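Local coordinates for protein urocanate hydratase (Paenibacillus sp. Soil724D2, PDB 7NED) that probably catalyses the hydration of thiourocanate, in the bacterial breakdown of ergothioneine, as an NAD+-dependent member of the urocanase family, at residues 71-76 with 91-96; 96-101 with 115-120. One frame throughout, in Å; residues are numbered along the deposited sequence.

Both contacts are buried and lie in the region matching the urocanase N-terminal family. They follow each other along the chain and share Cys96. Contact 1 joins two neighbouring parallel strands of the mixed sheet, so regular backbone hydrogen bonds dominate it. Contact 2 joins the loops on the two sides of helix 105-113. Its chemistry is side-chain packing, with one sulfur-aromatic contact. Their centres are 11 Å apart, and Ser75 of contact 1 packs on Leu117 and Ile118 of contact 2. Both also touch the second subunit. Contact 2 comes nearer the bound ligands, through Trp119, while contact 1 sits further back in the sheet.

Contact 1. Residues 71-76 with 91-96; sequences LVIQSG and IVMANC
The Asn95 carboxamide meets residues 75-76 with its oxygen. OD1 lies 3.0 Å from Ser75 CA, near the amide plane. Gly76 N approaches OD1 obliquely, tilted about 32° from that plane, and gives it a weak hydrogen bond of 2.9 Å. At the nitrogen end, ND2 makes a weak bond to Met93 SD, two residues back in the same strand. Both bonds are weak, so they can only help to set the rotation of the amide. Thr477 and His479 of strand 475-480, and Ala125, also touch the Asn95 side chain. With CG anti to the carbonyl carbon (chi1 -60°), this side chain leans toward the turn at Ser75.

Strands 71-74 and 91-95 run parallel, with axes 4.9 Å apart. They are neighbours in the mixed sheet of the urocanase fold. The connection between them holds strand 77-83, antiparallel to 69-74, and no helix, so this is not a beta-alpha-beta crossover. Val92 N, Ile73 N, Ala94 N and Ser75 N bond in turn to Leu71 O, Val92 O, Ile73 O and Ala94 O. The Ile73 bond is the straightest (168° at the hydrogen).

One sheet face carries Leu71, Ile73, Ile91 and Met93. Leu71 and Ile91 lie side by side. Ile73 lies along Met93, CB to CB 3.7 Å. The Met93 chain bends at chi3, and its CE ends against Ile73 CD1 at 3.8 Å. Helix 52-64 packs against this face. On the other face, Val72 CG2 meets Val92 CG2 at 3.9 Å, and the second subunit packs there.

Beyond the strands, Ser75 OG accepts a bond from Cys96 N at 2.8 Å. Asp459 of the second subunit binds both Ser75 OG and Gln74 NE2.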
ATOM      1  N   LEU A  71      -8.533  -5.224  15.829  1.00 17.47           N
ATOM      2  CA  LEU A  71      -9.170  -6.092  14.848  1.00 14.99           C
ATOM      3  C   LEU A  71      -8.592  -5.812  13.466  1.00 14.68           C
ATOM      4  O   LEU A  71      -8.549  -4.663  13.021  1.00 16.76           O
ATOM      5  CB  LEU A  71     -10.691  -5.858  14.844  1.00 14.21           C
ATOM      6  CG  LEU A  71     -11.517  -6.349  13.641  1.00 15.00           C
ATOM      7  CD1 LEU A  71     -11.423  -7.892  13.483  1.00 13.87           C
ATOM      8  CD2 LEU A  71     -12.974  -5.910  13.754  1.00 16.85           C
ATOM      9  N   VAL A  72      -8.180  -6.856  12.778  1.00 14.91           N
ATOM     10  CA  VAL A  72      -7.651  -6.738  11.424  1.00 14.48           C
ATOM     11  C   VAL A  72      -8.738  -7.121  10.439  1.00 17.21           C
ATOM     12  O   VAL A  72      -9.295  -8.227  10.521  1.00 14.57           O
ATOM     13  CB  VAL A  72      -6.421  -7.628  11.233  1.00 15.34           C
ATOM     14  CG1 VAL A  72      -6.153  -7.797   9.763  1.00 14.53           C
ATOM     15  CG2 VAL A  72      -5.220  -7.013  11.988  1.00 14.40           C
ATOM     16  N   ILE A  73      -9.053  -6.213   9.514  1.00 13.98           N
ATOM     17  CA  ILE A  73     -10.045  -6.486   8.471  1.00 14.66           C
ATOM     18  C   ILE A  73      -9.323  -6.459   7.118  1.00 15.58           C
ATOM     19  O   ILE A  73      -8.533  -5.539   6.834  1.00 11.98           O
ATOM     20  CB  ILE A  73     -11.217  -5.482   8.533  1.00 13.49           C
ATOM     21  CG1 ILE A  73     -12.109  -5.823   9.736  1.00 13.65           C
ATOM     22  CG2 ILE A  73     -12.059  -5.500   7.210  1.00 13.91           C
ATOM     23  CD1 ILE A  73     -13.080  -4.684  10.097  1.00 15.05           C
ATOM     24  N   GLN A  74      -9.620  -7.448   6.274  1.00 13.47           N
ATOM     25  CA  GLN A  74      -8.947  -7.607   4.986  1.00 14.50           C
ATOM     26  C   GLN A  74     -10.011  -7.697   3.897  1.00 17.13           C
ATOM     27  O   GLN A  74     -10.824  -8.635   3.890  1.00 15.51           O
ATOM     28  CB  GLN A  74      -8.049  -8.862   5.008  1.00 13.66           C
ATOM     29  CG  GLN A  74      -7.293  -9.167   3.723  1.00 13.02           C
ATOM     30  CD  GLN A  74      -8.009 -10.178   2.828  1.00 15.19           C
ATOM     31  OE1 GLN A  74      -8.630 -11.129   3.316  1.00 15.68           O
ATOM     32  NE2 GLN A  74      -7.908  -9.983   1.516  1.00 14.74           N
ATOM     33  N   SER A  75      -9.935  -6.788   2.919  1.00 14.23           N
ATOM     34  CA  SER A  75     -11.019  -6.573   1.961  1.00 14.43           C
ATOM     35  C   SER A  75     -12.388  -6.934   2.556  1.00 15.20           C
ATOM     36  O   SER A  75     -13.114  -7.785   2.033  1.00 14.85           O
ATOM     37  CB  SER A  75     -10.712  -7.360   0.685  1.00 17.16           C
ATOM     38  OG  SER A  75      -9.644  -6.722   0.000  1.00 17.91           O
ATOM     39  N   GLY A  76     -12.732  -6.305   3.676  1.00 13.70           N
ATOM     40  CA  GLY A  76     -14.058  -6.393   4.224  1.00 17.25           C
ATOM     41  C   GLY A  76     -14.330  -7.630   5.045  1.00 20.16           C
ATOM     42  O   GLY A  76     -15.486  -7.847   5.442  1.00 16.69           O
ATOM     43  N   ILE A  91      -9.079  -0.756  14.895  1.00 14.06           N
ATOM     44  CA  ILE A  91      -9.191  -1.483  13.641  1.00 13.73           C
ATOM     45  C   ILE A  91      -8.125  -0.961  12.688  1.00 19.37           C
ATOM     46  O   ILE A  91      -7.995   0.257  12.514  1.00 15.50           O
ATOM     47  CB  ILE A  91     -10.588  -1.312  13.014  1.00 13.56           C
ATOM     48  CG1 ILE A  91     -11.629  -2.024  13.877  1.00 15.97           C
ATOM     49  CG2 ILE A  91     -10.610  -1.919  11.614  1.00 13.46           C
ATOM     50  CD1 ILE A  91     -13.064  -1.730  13.402  1.00 15.49           C
ATOM     51  N   VAL A  92      -7.380  -1.871  12.053  1.00 14.07           N
ATOM     52  CA  VAL A  92      -6.659  -1.524  10.837  1.00 13.51           C
ATOM     53  C   VAL A  92      -7.248  -2.387   9.740  1.00 14.18           C
ATOM     54  O   VAL A  92      -7.502  -3.578   9.950  1.00 14.29           O
ATOM     55  CB  VAL A  92      -5.124  -1.722  10.937  1.00 14.65           C
ATOM     56  CG1 VAL A  92      -4.560  -0.846  12.070  1.00 14.48           C
ATOM     57  CG2 VAL A  92      -4.780  -3.192  11.147  1.00 15.86           C
ATOM     58  N   MET A  93      -7.476  -1.793   8.578  1.00 11.34           N
ATOM     59  CA  MET A  93      -8.044  -2.545   7.470  1.00 14.37           C
ATOM     60  C   MET A  93      -7.381  -2.153   6.160  1.00 14.80           C
ATOM     61  O   MET A  93      -6.908  -1.023   5.990  1.00 16.50           O
ATOM     62  CB  MET A  93      -9.568  -2.314   7.398  1.00 12.22           C
ATOM     63  CG  MET A  93      -9.987  -0.884   7.569  1.00 16.36           C
ATOM     64  SD  MET A  93     -11.673  -0.682   6.875  1.00 17.41           S
ATOM     65  CE  MET A  93     -12.520  -1.344   8.291  1.00 16.55           C
ATOM     66  N   ALA A  94      -7.375  -3.086   5.215  1.00 13.86           N
ATOM     67  CA  ALA A  94      -6.808  -2.836   3.896  1.00 11.96           C
ATOM     68  C   ALA A  94      -7.726  -3.512   2.904  1.00 13.05           C
ATOM     69  O   ALA A  94      -7.951  -4.723   3.003  1.00 12.97           O
ATOM     70  CB  ALA A  94      -5.363  -3.356   3.783  1.00 13.31           C
ATOM     71  N   ASN A  95      -8.338  -2.720   2.009  1.00 14.96           N
ATOM     72  CA  ASN A  95      -9.431  -3.199   1.164  1.00 15.87           C
ATOM     73  C   ASN A  95      -9.110  -3.015  -0.317  1.00 13.34           C
ATOM     74  O   ASN A  95      -8.830  -1.904  -0.780  1.00 14.12           O
ATOM     75  CB  ASN A  95     -10.746  -2.500   1.537  1.00 15.55           C
ATOM     76  CG  ASN A  95     -11.132  -2.754   2.983  1.00 14.37           C
ATOM     77  OD1 ASN A  95     -11.189  -3.910   3.416  1.00 16.63           O
ATOM     78  ND2 ASN A  95     -11.357  -1.692   3.746  1.00 16.05           N
ATOM     79  N   CYS A  96      -9.119  -4.128  -1.023  1.00 13.20           N
ATOM     80  CA  CYS A  96      -9.146  -4.247  -2.468  1.00 14.36           C
ATOM     81  C   CYS A  96      -7.768  -3.788  -3.039  1.00 16.62           C
ATOM     82  O   CYS A  96      -7.666  -3.151  -4.079  1.00 16.55           O
ATOM     83  CB  CYS A  96     -10.359  -3.468  -3.009  1.00 15.97           C
ATOM     84  SG  CYS A  96     -10.630  -3.722  -4.764  1.00 19.68           S
TER

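Contact 2. Residues 96-101 with 115-120; sequences CNLVGR and GLLIWG
Cys96 turns its SG opposite its own backbone N (chi1 -172°), and this sends the sulfur into the loop at Leu117-Trp119. Trp119 has its CG placed the same way (chi1 -179°), which brings the CD1 corner of the indole to the sulfur. The gap from SG to Trp119 CD1 is 4.1 Å. SG lies at the edge of the indole, near its plane, 5.2 Å from the centroid of the five-membered ring. It is a sulfur-aromatic contact at the ring edge, with no sulfur over the face.

The same sulfur touches Leu117 CD1 at 4.3 Å. The other Leu117 methyl, CD2, meets Leu98 CD2 at 4.0 Å, and these two leucines cross at about a right angle. Leu117 therefore packs with one branch on the cysteine and the other on Leu98.

The two segments flank helix 105-113, which ends in a Schellman motif at Gly115. The helix closes over the contact: Phe108 touches both Cys96 and Leu117, and Leu111 touches Leu98. Packing is tight where the backbone passes Cys96. Ile118 O lies 3.0 Å from Cys96 CB, and this buried carbonyl has no polar partner in the model.

Next to Cys96, Asn97 ties the loop to Ser480, Ile478 O and Asp459 of the second subunit. Trp119 lies beside the bound ligands. Its side chain is about 4 Å from the bound NAD and about 5 Å from the bound urocanate. The rings of His258 and Tyr485 also meet its indole, both at an incline.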
ATOM      1  N   CYS A  96      -9.119  -4.128  -1.023  1.00 13.20           N
ATOM      2  CA  CYS A  96      -9.146  -4.247  -2.468  1.00 14.36           C
ATOM      3  C   CYS A  96      -7.768  -3.788  -3.039  1.00 16.62           C
ATOM      4  O   CYS A  96      -7.666  -3.151  -4.079  1.00 16.55           O
ATOM      5  CB  CYS A  96     -10.359  -3.468  -3.009  1.00 15.97           C
ATOM      6  SG  CYS A  96     -10.630  -3.722  -4.764  1.00 19.68           S
ATOM      7  N   ASN A  97      -6.683  -4.125  -2.331  1.00 12.79           N
ATOM      8  CA  ASN A  97      -5.317  -3.842  -2.802  1.00 15.98           C
ATOM      9  C   ASN A  97      -4.762  -5.019  -3.599  1.00 16.47           C
ATOM     10  O   ASN A  97      -4.712  -6.138  -3.108  1.00 17.29           O
ATOM     11  CB  ASN A  97      -4.422  -3.512  -1.618  1.00 15.76           C
ATOM     12  CG  ASN A  97      -4.941  -2.298  -0.861  1.00 16.28           C
ATOM     13  OD1 ASN A  97      -4.771  -1.159  -1.309  1.00 19.27           O
ATOM     14  ND2 ASN A  97      -5.651  -2.540   0.243  1.00 13.25           N
ATOM     15  N   LEU A  98      -4.377  -4.769  -4.833  1.00 19.24           N
ATOM     16  CA  LEU A  98      -3.878  -5.791  -5.747  1.00 16.02           C
ATOM     17  C   LEU A  98      -2.536  -5.336  -6.264  1.00 17.68           C
ATOM     18  O   LEU A  98      -2.374  -4.152  -6.565  1.00 15.73           O
ATOM     19  CB  LEU A  98      -4.805  -6.008  -6.954  1.00 19.09           C
ATOM     20  CG  LEU A  98      -6.208  -6.485  -6.623  1.00 21.05           C
ATOM     21  CD1 LEU A  98      -7.120  -6.457  -7.861  1.00 18.26           C
ATOM     22  CD2 LEU A  98      -6.058  -7.884  -6.085  1.00 22.16           C
ATOM     23  N   VAL A  99      -1.583  -6.260  -6.419  1.00 14.70           N
ATOM     24  CA  VAL A  99      -0.308  -5.823  -6.979  1.00 16.02           C
ATOM     25  C   VAL A  99      -0.503  -5.380  -8.419  1.00 19.48           C
ATOM     26  O   VAL A  99      -1.359  -5.898  -9.153  1.00 18.97           O
ATOM     27  CB  VAL A  99       0.778  -6.913  -6.893  1.00 18.71           C
ATOM     28  CG1 VAL A  99       1.155  -7.112  -5.439  1.00 18.77           C
ATOM     29  CG2 VAL A  99       0.322  -8.183  -7.572  1.00 17.38           C
ATOM     30  N   GLY A 100       0.334  -4.435  -8.842  1.00 19.83           N
ATOM     31  CA  GLY A 100      -0.047  -3.552  -9.933  1.00 19.05           C
ATOM     32  C   GLY A 100      -0.410  -4.255 -11.227  1.00 20.02           C
ATOM     33  O   GLY A 100      -1.395  -3.904 -11.876  1.00 21.84           O
ATOM     34  N   ARG A 101       0.424  -5.182 -11.683  1.00 17.59           N
ATOM     35  CA  ARG A 101       0.111  -5.813 -12.960  1.00 17.88           C
ATOM     36  C   ARG A 101      -1.173  -6.609 -12.902  1.00 17.88           C
ATOM     37  O   ARG A 101      -1.722  -6.950 -13.952  1.00 22.82           O
ATOM     38  CB  ARG A 101       1.240  -6.746 -13.413  1.00 22.91           C
ATOM     39  CG  ARG A 101       2.429  -6.028 -13.955  1.00 26.95           C
ATOM     40  CD  ARG A 101       3.616  -6.979 -14.135  1.00 32.26           C
ATOM     41  NE  ARG A 101       3.358  -8.020 -15.144  1.00 36.71           N
ATOM     42  CZ  ARG A 101       3.818  -7.962 -16.394  1.00 43.79           C
ATOM     43  NH1 ARG A 101       4.528  -6.903 -16.787  1.00 43.91           N
ATOM     44  NH2 ARG A 101       3.540  -8.940 -17.256  1.00 46.71           N
ATOM     45  N   GLY A 115     -15.093 -14.657  -4.177  1.00 20.81           N
ATOM     46  CA  GLY A 115     -15.225 -14.442  -2.747  1.00 20.91           C
ATOM     47  C   GLY A 115     -13.968 -13.929  -2.062  1.00 21.46           C
ATOM     48  O   GLY A 115     -13.899 -13.943  -0.832  1.00 21.80           O
ATOM     49  N   LEU A 116     -12.984 -13.442  -2.816  1.00 18.44           N
ATOM     50  CA  LEU A 116     -11.690 -13.058  -2.231  1.00 16.85           C
ATOM     51  C   LEU A 116     -11.568 -11.565  -1.917  1.00 18.51           C
ATOM     52  O   LEU A 116     -10.689 -11.175  -1.131  1.00 18.89           O
ATOM     53  CB  LEU A 116     -10.556 -13.476  -3.176  1.00 16.34           C
ATOM     54  CG  LEU A 116     -10.302 -15.003  -3.176  1.00 19.26           C
ATOM     55  CD1 LEU A 116      -9.338 -15.320  -4.302  1.00 20.42           C
ATOM     56  CD2 LEU A 116      -9.660 -15.462  -1.867  1.00 19.02           C
ATOM     57  N   LEU A 117     -12.414 -10.716  -2.476  1.00 17.28           N
ATOM     58  CA  LEU A 117     -12.297  -9.295  -2.158  1.00 16.96           C
ATOM     59  C   LEU A 117     -13.597  -8.568  -2.464  1.00 18.12           C
ATOM     60  O   LEU A 117     -14.548  -9.136  -3.016  1.00 18.14           O
ATOM     61  CB  LEU A 117     -11.128  -8.649  -2.900  1.00 17.63           C
ATOM     62  CG  LEU A 117     -11.274  -8.770  -4.416  1.00 16.32           C
ATOM     63  CD1 LEU A 117     -12.187  -7.752  -4.990  1.00 21.34           C
ATOM     64  CD2 LEU A 117      -9.863  -8.421  -4.940  1.00 20.35           C
ATOM     65  N   ILE A 118     -13.625  -7.293  -2.089  1.00 15.49           N
ATOM     66  CA  ILE A 118     -14.805  -6.490  -2.303  1.00 20.67           C
ATOM     67  C   ILE A 118     -14.103  -5.169  -2.700  1.00 16.49           C
ATOM     68  O   ILE A 118     -12.911  -4.986  -2.427  1.00 16.14           O
ATOM     69  CB  ILE A 118     -15.538  -6.426  -0.922  1.00 19.91           C
ATOM     70  CG1 ILE A 118     -16.890  -5.994  -1.058  1.00 28.96           C
ATOM     71  CG2 ILE A 118     -14.908  -5.364  -0.017  1.00 18.41           C
ATOM     72  CD1 ILE A 118     -17.426  -7.234  -1.837  1.00 22.28           C
ATOM     73  N   TRP A 119     -14.770  -4.280  -3.413  1.00 15.09           N
ATOM     74  CA  TRP A 119     -14.276  -2.889  -3.504  1.00 16.16           C
ATOM     75  C   TRP A 119     -14.829  -2.099  -2.330  1.00 16.96           C
ATOM     76  O   TRP A 119     -16.026  -2.151  -2.065  1.00 14.52           O
ATOM     77  CB  TRP A 119     -14.703  -2.183  -4.790  1.00 16.75           C
ATOM     78  CG  TRP A 119     -14.193  -0.758  -4.926  1.00 17.94           C
ATOM     79  CD1 TRP A 119     -12.916  -0.318  -4.715  1.00 17.47           C
ATOM     80  CD2 TRP A 119     -14.946   0.399  -5.319  1.00 18.73           C
ATOM     81  NE1 TRP A 119     -12.825   1.033  -4.956  1.00 15.99           N
ATOM     82  CE2 TRP A 119     -14.055   1.494  -5.332  1.00 17.17           C
ATOM     83  CE3 TRP A 119     -16.286   0.618  -5.638  1.00 18.20           C
ATOM     84  CZ2 TRP A 119     -14.464   2.788  -5.636  1.00 17.16           C
ATOM     85  CZ3 TRP A 119     -16.696   1.902  -5.955  1.00 18.12           C
ATOM     86  CH2 TRP A 119     -15.789   2.971  -5.965  1.00 19.28           C
ATOM     87  N   GLY A 120     -13.958  -1.352  -1.631  1.00 17.43           N
ATOM     88  CA  GLY A 120     -14.429  -0.628  -0.466  1.00 15.58           C
ATOM     89  C   GLY A 120     -14.844   0.808  -0.711  1.00 14.79           C
ATOM     90  O   GLY A 120     -15.125   1.526   0.257  1.00 15.04           O
TER